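Transcriptional regulator, SorC family (Enterococcus faecalis, PDB 2O0M) probably acts as a DNA-binding transcriptional regulator whose sugar-binding domain, the part modelled here, is thought to respond to a carbohydrate effector. Local coordinates at residues G162-T166 / E167-N171. Sequence-based numbering, arbitrary orientation.
Sequences GSLET and EKRHN
Thr166 and Arg169 close the turn that leads from helix 152-159 into strand 169-175. The backbone N of Thr166 donates to Arg169 O at 3.0 Å in a nearly straight bond, while Thr166 OG1 accepts from Arg169 N at 2.8 Å and, weakly, from Lys168 N, bridging the turn. With chi1 at 66°, OG1 sits between the backbone N and carbonyl carbon of its own residue; the short threonine side chain keeps it close enough to reach amides of its own turn.

Arg169 then folds back, bent at chi3 (62°), and grips Leu164 O side-on: NE lies 3.0 Å and NH2 2.9 Å from that oxygen, which lies in the guanidinium plane. NH2 also donates to Asn136 OD1 and NH1 to Leu139 O, so one long arginine with several N-H groups ties the turn to the end of helix 122-138.

Glu165 reaches over the backbone of His170, and its OE2 gives Asn171 N an acceptor at 2.9 Å, on the syn side; the N-H line is straight, though the donor lies 28° out of the carboxylate plane. Two oxygens suit this place: one water joins OE2 to Asn171 OD1, another joins OE1 to Asn171 O. The His170 ring gives ND1 to Glu143 and has a weak NE2 bond to Glu167 O.

Hydroxyl, guanidinium and carboxylate thus supplement the backbone bonding, satisfying Arg169 N, Leu164 O and Asn171 N respectively, so polar side chains probably help fix the entry to this Rossmann-like strand.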
loop_
_atom_site.group_PDB
_atom_site.type_symbol
_atom_site.label_atom_id
_atom_site.label_comp_id
_atom_site.label_asym_id
_atom_site.label_seq_id
_atom_site.Cartn_x
_atom_site.Cartn_y
_atom_site.Cartn_z
ATOM N N GLY A 162 -8.437 14.709 1.860
ATOM C CA GLY A 162 -9.547 15.557 2.296
ATOM C C GLY A 162 -10.491 14.770 3.183
ATOM O O GLY A 162 -10.257 13.602 3.490
ATOM N N SER A 163 -11.581 15.419 3.570
ATOM C CA SER A 163 -12.504 14.882 4.540
ATOM C C SER A 163 -13.257 13.648 4.029
ATOM O O SER A 163 -13.741 13.633 2.900
ATOM C CB SER A 163 -13.516 15.967 4.926
ATOM O OG SER A 163 -14.418 15.464 5.891
ATOM N N LEU A 164 -13.361 12.629 4.879
ATOM C CA LEU A 164 -14.204 11.456 4.606
ATOM C C LEU A 164 -15.201 11.161 5.720
ATOM O O LEU A 164 -16.171 10.450 5.489
ATOM C CB LEU A 164 -13.356 10.192 4.388
ATOM C CG LEU A 164 -12.421 10.250 3.185
ATOM C CD1 LEU A 164 -11.473 9.042 3.150
ATOM C CD2 LEU A 164 -13.195 10.345 1.882
ATOM N N GLU A 165 -14.960 11.687 6.916
ATOM C CA GLU A 165 -15.770 11.352 8.074
ATOM C C GLU A 165 -17.098 12.097 7.990
ATOM O O GLU A 165 -17.135 13.263 7.600
ATOM C CB GLU A 165 -15.030 11.736 9.360
ATOM C CG GLU A 165 -15.554 11.053 10.602
ATOM C CD GLU A 165 -15.008 9.656 10.827
ATOM O OE1 GLU A 165 -15.332 9.089 11.899
ATOM O OE2 GLU A 165 -14.280 9.117 9.955
ATOM N N THR A 166 -18.183 11.412 8.344
ATOM C CA THR A 166 -19.507 12.038 8.421
ATOM C C THR A 166 -20.222 11.537 9.663
ATOM O O THR A 166 -19.696 10.706 10.406
ATOM C CB THR A 166 -20.386 11.709 7.184
ATOM O OG1 THR A 166 -20.686 10.311 7.161
ATOM C CG2 THR A 166 -19.701 12.102 5.887
ATOM N N GLU A 167 -21.437 12.041 9.884
ATOM C CA GLU A 167 -22.270 11.564 10.984
ATOM C C GLU A 167 -22.445 10.055 10.924
ATOM O O GLU A 167 -22.405 9.379 11.954
ATOM C CB GLU A 167 -23.661 12.205 10.929
ATOM C CG GLU A 167 -23.702 13.695 11.169
ATOM C CD GLU A 167 -25.014 14.307 10.700
ATOM O OE1 GLU A 167 -26.053 14.078 11.365
ATOM O OE2 GLU A 167 -25.011 15.009 9.658
ATOM N N LYS A 168 -22.644 9.543 9.710
ATOM C CA LYS A 168 -22.975 8.137 9.483
ATOM C C LYS A 168 -21.808 7.256 9.034
ATOM O O LYS A 168 -21.918 6.036 9.105
ATOM C CB LYS A 168 -24.081 8.032 8.434
ATOM C CG LYS A 168 -25.394 8.680 8.862
ATOM C CD LYS A 168 -26.506 8.355 7.880
ATOM C CE LYS A 168 -27.823 8.979 8.321
ATOM N NZ LYS A 168 -28.265 8.471 9.660
ATOM N N ARG A 169 -20.716 7.864 8.561
ATOM C CA ARG A 169 -19.541 7.098 8.119
ATOM C C ARG A 169 -18.333 7.381 9.003
ATOM O O ARG A 169 -17.838 8.516 9.047
ATOM C CB ARG A 169 -19.179 7.400 6.662
ATOM C CG ARG A 169 -18.053 6.471 6.144
ATOM C CD ARG A 169 -17.847 6.611 4.658
ATOM N NE ARG A 169 -17.431 7.965 4.299
ATOM C CZ ARG A 169 -17.430 8.453 3.065
ATOM N NH1 ARG A 169 -17.831 7.698 2.049
ATOM N NH2 ARG A 169 -17.052 9.704 2.831
ATOM N N HIS A 170 -17.870 6.342 9.692
ATOM C CA HIS A 170 -16.747 6.470 10.609
ATOM C C HIS A 170 -15.614 5.583 10.146
ATOM O O HIS A 170 -15.736 4.359 10.160
ATOM C CB HIS A 170 -17.163 6.112 12.026
ATOM C CG HIS A 170 -18.373 6.855 12.485
ATOM N ND1 HIS A 170 -19.414 6.249 13.157
ATOM C CD2 HIS A 170 -18.733 8.150 12.321
ATOM C CE1 HIS A 170 -20.350 7.147 13.411
ATOM N NE2 HIS A 170 -19.960 8.308 12.918
ATOM N N ASN A 171 -14.502 6.211 9.771
ATOM C CA ASN A 171 -13.345 5.486 9.241
ATOM C C ASN A 171 -12.211 5.371 10.244
ATOM O O ASN A 171 -11.810 6.366 10.852
ATOM C CB ASN A 171 -12.831 6.190 7.987
ATOM C CG ASN A 171 -13.907 6.381 6.937
ATOM O OD1 ASN A 171 -14.075 7.484 6.394
ATOM N ND2 ASN A 171 -14.639 5.315 6.639
HETATM O O HOH W 1 -12.534 9.450 7.800
HETATM O O HOH W 2 -13.531 7.301 12.852
#